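PDB 5D79: berberine bridge enzyme-like protein from Arabidopsis thaliana, which binds FAD as an oxidoreductase of the oxygen-dependent FAD-linked family and is involved in adaptation to salt stress. Local coordinates for residues S362-Q373 with N423-R434. Numbering follows the deposited sequence.
Sequences SLSFKGKDDFVQ and NLYEIQYVAYWR
Val372 lies over one face of the Tyr425 ring, its CB 3.6 Å from Tyr425 CZ, with CG1 leaning toward CE1 and CG2 toward CE2 and the hydroxyl over that same face. With CG lodged between its backbone N and carbonyl carbon (chi1 61°), Tyr425 swings its ring across the neighbouring strand, and a compact branched valine fits against it. Val372 bonds to two successive residues, its N to Tyr425 O and its O to Leu424 N, a classic beta bulge. From there strands 363-372 and 425-434 pair antiparallel, 363-372 being the edge strand of a seven-stranded sheet; the pair's opposite face carries Phe365 to about 4 Å from the bound FAD. At the far end Trp433 repeats the tyrosine's torsion (chi1 66°), laying its indole over Ser364, a residue small enough for its CB to pack on the five-membered ring 3.6 Å from its centroid. Asp438 accepts hydrogen bonds from both, OD1 from Trp433 NE1 and OD2 from Ser364 OG. A leucine in place of Trp433 would probably uncover Ser364 CB and leave Asp438 with one partner fewer. Midway, Tyr429 OH donates to the anti lone pair of Asp370 OD2 at 2.6 Å, the carboxylate turned 81° from the ring plane. Arg467 forms a salt bridge with Asp370 OD1, probably favouring the ionised form, so charge holds one oxygen and the phenol the other.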
ATOM      1  N   SER A 362      -5.430 -15.546  -4.870  1.00 29.49           N
ATOM      2  CA  SER A 362      -6.555 -16.449  -4.673  1.00 30.15           C
ATOM      3  C   SER A 362      -7.147 -16.255  -3.288  1.00 28.11           C
ATOM      4  O   SER A 362      -8.134 -16.900  -2.935  1.00 29.20           O
ATOM      5  CB  SER A 362      -6.128 -17.906  -4.877  1.00 32.11           C
ATOM      6  OG  SER A 362      -5.552 -18.455  -3.705  1.00 33.98           O
ATOM      7  N   LEU A 363      -6.542 -15.354  -2.514  1.00 23.15           N
ATOM      8  CA  LEU A 363      -6.963 -15.096  -1.140  1.00 26.21           C
ATOM      9  C   LEU A 363      -7.630 -13.737  -0.991  1.00 28.50           C
ATOM     10  O   LEU A 363      -7.003 -12.696  -1.231  1.00 22.27           O
ATOM     11  CB  LEU A 363      -5.772 -15.179  -0.174  1.00 22.52           C
ATOM     12  CG  LEU A 363      -5.009 -16.508  -0.161  1.00 21.29           C
ATOM     13  CD1 LEU A 363      -4.038 -16.566   0.995  1.00 18.26           C
ATOM     14  CD2 LEU A 363      -5.988 -17.683  -0.109  1.00 24.20           C
ATOM     15  N   SER A 364      -8.909 -13.762  -0.608  1.00 29.37           N
ATOM     16  CA  SER A 364      -9.637 -12.551  -0.234  1.00 23.61           C
ATOM     17  C   SER A 364      -9.194 -12.127   1.152  1.00 21.73           C
ATOM     18  O   SER A 364      -8.677 -12.939   1.917  1.00 20.74           O
ATOM     19  CB  SER A 364     -11.151 -12.778  -0.254  1.00 23.52           C
ATOM     20  OG  SER A 364     -11.609 -13.084  -1.555  1.00 24.21           O
ATOM     21  N   PHE A 365      -9.403 -10.862   1.490  1.00 22.98           N
ATOM     22  CA  PHE A 365      -8.987 -10.390   2.798  1.00 20.15           C
ATOM     23  C   PHE A 365      -9.809  -9.189   3.278  1.00 21.87           C
ATOM     24  O   PHE A 365     -10.485  -8.518   2.492  1.00 24.54           O
ATOM     25  CB  PHE A 365      -7.486 -10.049   2.777  1.00 17.02           C
ATOM     26  CG  PHE A 365      -7.127  -8.948   1.818  1.00 17.82           C
ATOM     27  CD1 PHE A 365      -7.257  -7.614   2.186  1.00 15.73           C
ATOM     28  CD2 PHE A 365      -6.663  -9.245   0.542  1.00 20.69           C
ATOM     29  CE1 PHE A 365      -6.944  -6.598   1.299  1.00 14.48           C
ATOM     30  CE2 PHE A 365      -6.342  -8.225  -0.354  1.00 21.31           C
ATOM     31  CZ  PHE A 365      -6.485  -6.901   0.026  1.00 17.35           C
ATOM     32  N   LYS A 366      -9.766  -8.959   4.586  1.00 16.37           N
ATOM     33  CA  LYS A 366     -10.207  -7.717   5.186  1.00 17.62           C
ATOM     34  C   LYS A 366      -9.068  -7.234   6.071  1.00 19.81           C
ATOM     35  O   LYS A 366      -8.575  -7.989   6.906  1.00 21.41           O
ATOM     36  CB  LYS A 366     -11.481  -7.911   5.998  1.00 14.65           C
ATOM     37  CG  LYS A 366     -11.862  -6.689   6.793  1.00 16.17           C
ATOM     38  CD  LYS A 366     -12.036  -5.485   5.887  1.00 16.29           C
ATOM     39  CE  LYS A 366     -12.291  -4.243   6.711  1.00 19.55           C
ATOM     40  NZ  LYS A 366     -12.590  -3.025   5.896  1.00 21.15           N
ATOM     41  N   GLY A 367      -8.633  -5.992   5.873  1.00 15.93           N
ATOM     42  CA  GLY A 367      -7.563  -5.426   6.671  1.00 15.26           C
ATOM     43  C   GLY A 367      -7.933  -4.105   7.320  1.00 16.58           C
ATOM     44  O   GLY A 367      -8.683  -3.301   6.758  1.00 17.51           O
ATOM     45  N   LYS A 368      -7.403  -3.900   8.526  1.00 15.41           N
ATOM     46  CA  LYS A 368      -7.501  -2.636   9.263  1.00 15.54           C
ATOM     47  C   LYS A 368      -6.139  -2.377   9.890  1.00 15.12           C
ATOM     48  O   LYS A 368      -5.344  -3.299  10.018  1.00 15.68           O
ATOM     49  CB  LYS A 368      -8.593  -2.700  10.336  1.00 15.95           C
ATOM     50  CG  LYS A 368      -9.958  -3.189   9.820  1.00 15.73           C
ATOM     51  CD  LYS A 368     -10.991  -3.323  10.944  1.00 17.49           C
ATOM     52  CE  LYS A 368     -11.557  -1.982  11.386  1.00 16.18           C
ATOM     53  NZ  LYS A 368     -12.611  -1.484  10.477  1.00 18.48           N
ATOM     54  N   ASP A 369      -5.836  -1.142  10.269  1.00 15.89           N
ATOM     55  CA  ASP A 369      -4.565  -0.935  10.938  1.00 15.57           C
ATOM     56  C   ASP A 369      -4.611   0.200  11.970  1.00 14.26           C
ATOM     57  O   ASP A 369      -5.613   0.898  12.103  1.00 13.25           O
ATOM     58  CB  ASP A 369      -3.452  -0.731   9.896  1.00  9.98           C
ATOM     59  CG  ASP A 369      -3.290   0.713   9.437  1.00 14.37           C
ATOM     60  OD1 ASP A 369      -4.281   1.455   9.306  1.00 16.20           O
ATOM     61  OD2 ASP A 369      -2.128   1.101   9.188  1.00 16.63           O
ATOM     62  N   ASP A 370      -3.517   0.321  12.720  1.00 14.52           N
ATOM     63  CA  ASP A 370      -3.386   1.230  13.841  1.00 13.38           C
ATOM     64  C   ASP A 370      -1.943   1.705  13.981  1.00  9.94           C
ATOM     65  O   ASP A 370      -1.003   1.099  13.453  1.00 10.54           O
ATOM     66  CB  ASP A 370      -3.799   0.548  15.148  1.00 10.52           C
ATOM     67  CG  ASP A 370      -5.254   0.699  15.464  1.00 13.10           C
ATOM     68  OD1 ASP A 370      -5.783   1.823  15.345  1.00 16.66           O
ATOM     69  OD2 ASP A 370      -5.868  -0.310  15.867  1.00 15.51           O
ATOM     70  N   PHE A 371      -1.775   2.772  14.744  1.00 10.08           N
ATOM     71  CA  PHE A 371      -0.464   3.223  15.132  1.00 12.51           C
ATOM     72  C   PHE A 371      -0.384   3.192  16.651  1.00 15.52           C
ATOM     73  O   PHE A 371      -1.295   3.654  17.336  1.00 13.14           O
ATOM     74  CB  PHE A 371      -0.182   4.614  14.561  1.00 11.54           C
ATOM     75  CG  PHE A 371      -0.019   4.612  13.077  1.00 15.04           C
ATOM     76  CD1 PHE A 371      -1.131   4.710  12.245  1.00 17.51           C
ATOM     77  CD2 PHE A 371       1.237   4.444  12.502  1.00 15.71           C
ATOM     78  CE1 PHE A 371      -0.992   4.660  10.864  1.00 16.88           C
ATOM     79  CE2 PHE A 371       1.386   4.401  11.118  1.00 14.97           C
ATOM     80  CZ  PHE A 371       0.268   4.504  10.300  1.00 13.65           C
ATOM     81  N   VAL A 372       0.692   2.602  17.162  1.00 13.86           N
ATOM     82  CA  VAL A 372       0.931   2.515  18.593  1.00 14.34           C
ATOM     83  C   VAL A 372       1.973   3.546  18.970  1.00 10.88           C
ATOM     84  O   VAL A 372       3.028   3.623  18.350  1.00 12.36           O
ATOM     85  CB  VAL A 372       1.392   1.098  19.014  1.00 12.45           C
ATOM     86  CG1 VAL A 372       1.838   1.068  20.483  1.00 11.27           C
ATOM     87  CG2 VAL A 372       0.282   0.079  18.749  1.00 11.82           C
ATOM     88  N   GLN A 373       1.662   4.352  19.977  1.00 15.67           N
ATOM     89  CA  GLN A 373       2.522   5.468  20.370  1.00 14.04           C
ATOM     90  C   GLN A 373       3.238   5.207  21.692  1.00 13.02           C
ATOM     91  O   GLN A 373       4.227   5.860  22.017  1.00 18.68           O
ATOM     92  CB  GLN A 373       1.696   6.758  20.436  1.00 12.24           C
ATOM     93  CG  GLN A 373       1.027   7.077  19.101  1.00 14.13           C
ATOM     94  CD  GLN A 373       0.313   8.398  19.060  1.00 14.86           C
ATOM     95  OE1 GLN A 373      -0.409   8.759  19.981  1.00 20.43           O
ATOM     96  NE2 GLN A 373       0.498   9.128  17.969  1.00 16.00           N
ATOM     97  N   ASN A 423       5.316   7.810  16.897  1.00 15.15           N
ATOM     98  CA  ASN A 423       4.771   6.496  16.576  1.00 11.85           C
ATOM     99  C   ASN A 423       5.869   5.481  16.681  1.00 13.68           C
ATOM    100  O   ASN A 423       6.863   5.566  15.969  1.00 16.10           O
ATOM    101  CB  ASN A 423       4.150   6.466  15.182  1.00 10.24           C
ATOM    102  CG  ASN A 423       3.060   7.480  15.024  1.00 13.32           C
ATOM    103  OD1 ASN A 423       1.963   7.313  15.551  1.00 14.69           O
ATOM    104  ND2 ASN A 423       3.359   8.564  14.312  1.00 14.77           N
ATOM    105  N   LEU A 424       5.693   4.536  17.596  1.00 14.76           N
ATOM    106  CA  LEU A 424       6.661   3.468  17.798  1.00 17.09           C
ATOM    107  C   LEU A 424       6.603   2.457  16.640  1.00 19.16           C
ATOM    108  O   LEU A 424       7.630   2.100  16.056  1.00 16.37           O
ATOM    109  CB  LEU A 424       6.409   2.765  19.136  1.00 11.05           C
ATOM    110  CG  LEU A 424       6.385   3.612  20.401  1.00 11.62           C
ATOM    111  CD1 LEU A 424       6.360   2.693  21.576  1.00 16.86           C
ATOM    112  CD2 LEU A 424       7.603   4.491  20.453  1.00 18.05           C
ATOM    113  N   TYR A 425       5.397   1.998  16.313  1.00 16.06           N
ATOM    114  CA  TYR A 425       5.219   1.059  15.216  1.00 15.33           C
ATOM    115  C   TYR A 425       3.798   1.101  14.675  1.00 14.15           C
ATOM    116  O   TYR A 425       2.904   1.704  15.266  1.00 15.65           O
ATOM    117  CB  TYR A 425       5.579  -0.366  15.659  1.00 13.70           C
ATOM    118  CG  TYR A 425       4.742  -0.935  16.782  1.00 14.78           C
ATOM    119  CD1 TYR A 425       5.114  -0.746  18.114  1.00 13.22           C
ATOM    120  CD2 TYR A 425       3.605  -1.681  16.517  1.00 14.16           C
ATOM    121  CE1 TYR A 425       4.372  -1.270  19.153  1.00 13.66           C
ATOM    122  CE2 TYR A 425       2.846  -2.214  17.558  1.00 16.69           C
ATOM    123  CZ  TYR A 425       3.235  -2.003  18.870  1.00 15.22           C
ATOM    124  OH  TYR A 425       2.494  -2.526  19.907  1.00 14.17           O
ATOM    125  N   GLU A 426       3.606   0.467  13.532  1.00 13.59           N
ATOM    126  CA  GLU A 426       2.297   0.368  12.921  1.00 14.64           C
ATOM    127  C   GLU A 426       1.862  -1.091  13.049  1.00 14.36           C
ATOM    128  O   GLU A 426       2.692  -2.001  13.029  1.00 12.83           O
ATOM    129  CB  GLU A 426       2.347   0.841  11.460  1.00 12.77           C
ATOM    130  CG  GLU A 426       0.999   0.879  10.729  1.00 14.86           C
ATOM    131  CD  GLU A 426       0.710  -0.404   9.963  1.00 18.33           C
ATOM    132  OE1 GLU A 426       1.624  -1.254   9.851  1.00 17.45           O
ATOM    133  OE2 GLU A 426      -0.425  -0.558   9.471  1.00 14.63           O
ATOM    134  N   ILE A 427       0.568  -1.312  13.217  1.00 10.07           N
ATOM    135  CA  ILE A 427       0.078  -2.665  13.373  1.00 15.22           C
ATOM    136  C   ILE A 427      -1.116  -2.905  12.442  1.00 17.51           C
ATOM    137  O   ILE A 427      -2.050  -2.103  12.390  1.00 18.07           O
ATOM    138  CB  ILE A 427      -0.291  -2.958  14.856  1.00 12.08           C
ATOM    139  CG1 ILE A 427      -0.885  -4.356  15.020  1.00 12.19           C
ATOM    140  CG2 ILE A 427      -1.234  -1.911  15.409  1.00 14.13           C
ATOM    141  CD1 ILE A 427      -0.971  -4.765  16.464  1.00 14.75           C
ATOM    142  N   GLN A 428      -1.055  -3.996  11.684  1.00 12.03           N
ATOM    143  CA  GLN A 428      -2.135  -4.362  10.782  1.00 12.54           C
ATOM    144  C   GLN A 428      -2.772  -5.662  11.229  1.00 12.24           C
ATOM    145  O   GLN A 428      -2.090  -6.625  11.519  1.00 17.38           O
ATOM    146  CB  GLN A 428      -1.628  -4.500   9.339  1.00 16.17           C
ATOM    147  CG  GLN A 428      -2.711  -4.885   8.333  1.00 16.06           C
ATOM    148  CD  GLN A 428      -2.163  -5.306   6.981  1.00 19.98           C
ATOM    149  OE1 GLN A 428      -0.948  -5.468   6.802  1.00 22.17           O
ATOM    150  NE2 GLN A 428      -3.064  -5.492   6.014  1.00 17.86           N
ATOM    151  N   TYR A 429      -4.092  -5.671  11.294  1.00 15.01           N
ATOM    152  CA  TYR A 429      -4.858  -6.889  11.540  1.00 14.78           C
ATOM    153  C   TYR A 429      -5.543  -7.272  10.235  1.00 11.46           C
ATOM    154  O   TYR A 429      -6.401  -6.541   9.737  1.00 17.85           O
ATOM    155  CB  TYR A 429      -5.900  -6.681  12.643  1.00 13.97           C
ATOM    156  CG  TYR A 429      -5.573  -5.583  13.648  1.00 16.95           C
ATOM    157  CD1 TYR A 429      -5.890  -4.244  13.383  1.00 20.00           C
ATOM    158  CD2 TYR A 429      -4.980  -5.883  14.874  1.00 14.23           C
ATOM    159  CE1 TYR A 429      -5.611  -3.246  14.300  1.00 17.43           C
ATOM    160  CE2 TYR A 429      -4.690  -4.891  15.790  1.00 13.49           C
ATOM    161  CZ  TYR A 429      -5.007  -3.574  15.503  1.00 16.81           C
ATOM    162  OH  TYR A 429      -4.733  -2.580  16.424  1.00 14.99           O
ATOM    163  N   VAL A 430      -5.167  -8.408   9.666  1.00 13.20           N
ATOM    164  CA  VAL A 430      -5.707  -8.794   8.362  1.00 17.01           C
ATOM    165  C   VAL A 430      -6.089 -10.283   8.351  1.00 18.67           C
ATOM    166  O   VAL A 430      -5.343 -11.140   8.814  1.00 15.07           O
ATOM    167  CB  VAL A 430      -4.699  -8.467   7.222  1.00 18.28           C
ATOM    168  CG1 VAL A 430      -3.319  -9.041   7.530  1.00 19.49           C
ATOM    169  CG2 VAL A 430      -5.212  -8.939   5.868  1.00 12.10           C
ATOM    170  N   ALA A 431      -7.288 -10.579   7.870  1.00 17.67           N
ATOM    171  CA  ALA A 431      -7.718 -11.958   7.769  1.00 18.75           C
ATOM    172  C   ALA A 431      -7.811 -12.333   6.298  1.00 19.82           C
ATOM    173  O   ALA A 431      -8.408 -11.607   5.515  1.00 21.50           O
ATOM    174  CB  ALA A 431      -9.053 -12.167   8.476  1.00 18.04           C
ATOM    175  N   TYR A 432      -7.195 -13.455   5.933  1.00 20.74           N
ATOM    176  CA  TYR A 432      -7.261 -13.981   4.578  1.00 18.13           C
ATOM    177  C   TYR A 432      -8.187 -15.186   4.538  1.00 20.67           C
ATOM    178  O   TYR A 432      -8.354 -15.889   5.535  1.00 22.04           O
ATOM    179  CB  TYR A 432      -5.866 -14.367   4.075  1.00 18.65           C
ATOM    180  CG  TYR A 432      -4.946 -13.180   3.892  1.00 18.82           C
ATOM    181  CD1 TYR A 432      -4.181 -12.696   4.944  1.00 20.19           C
ATOM    182  CD2 TYR A 432      -4.848 -12.543   2.667  1.00 18.29           C
ATOM    183  CE1 TYR A 432      -3.351 -11.601   4.777  1.00 20.54           C
ATOM    184  CE2 TYR A 432      -4.019 -11.462   2.490  1.00 17.74           C
ATOM    185  CZ  TYR A 432      -3.276 -10.987   3.546  1.00 20.29           C
ATOM    186  OH  TYR A 432      -2.460  -9.893   3.362  1.00 19.18           O
ATOM    187  N   TRP A 433      -8.807 -15.413   3.390  1.00 22.19           N
ATOM    188  CA  TRP A 433      -9.614 -16.605   3.200  1.00 22.13           C
ATOM    189  C   TRP A 433      -9.652 -16.981   1.723  1.00 22.82           C
ATOM    190  O   TRP A 433      -9.416 -16.142   0.858  1.00 22.43           O
ATOM    191  CB  TRP A 433     -11.033 -16.409   3.765  1.00 18.04           C
ATOM    192  CG  TRP A 433     -11.905 -15.381   3.080  1.00 20.02           C
ATOM    193  CD1 TRP A 433     -12.749 -15.588   2.018  1.00 23.30           C
ATOM    194  CD2 TRP A 433     -12.062 -14.002   3.446  1.00 22.68           C
ATOM    195  NE1 TRP A 433     -13.401 -14.416   1.690  1.00 20.39           N
ATOM    196  CE2 TRP A 433     -12.999 -13.433   2.553  1.00 18.24           C
ATOM    197  CE3 TRP A 433     -11.493 -13.191   4.435  1.00 20.79           C
ATOM    198  CZ2 TRP A 433     -13.377 -12.101   2.621  1.00 17.93           C
ATOM    199  CZ3 TRP A 433     -11.868 -11.860   4.498  1.00 21.60           C
ATOM    200  CH2 TRP A 433     -12.801 -11.330   3.593  1.00 23.72           C
ATOM    201  N   ARG A 434      -9.934 -18.250   1.439  1.00 21.81           N
ATOM    202  CA  ARG A 434      -9.962 -18.731   0.064  1.00 24.66           C
ATOM    203  C   ARG A 434     -11.146 -18.132  -0.689  1.00 25.20           C
ATOM    204  O   ARG A 434     -12.246 -18.030  -0.145  1.00 23.44           O
ATOM    205  CB  ARG A 434     -10.019 -20.262   0.032  1.00 28.86           C
ATOM    206  CG  ARG A 434      -8.784 -20.936   0.603  1.00 31.03           C
ATOM    207  CD  ARG A 434      -8.855 -22.454   0.469  1.00 35.57           C
ATOM    208  NE  ARG A 434      -8.969 -22.900  -0.919  1.00 38.28           N
ATOM    209  CZ  ARG A 434      -7.935 -23.126  -1.726  1.00 41.85           C
ATOM    210  NH1 ARG A 434      -6.687 -22.951  -1.299  1.00 37.87           N
ATOM    211  NH2 ARG A 434      -8.149 -23.531  -2.968  1.00 45.99           N
TER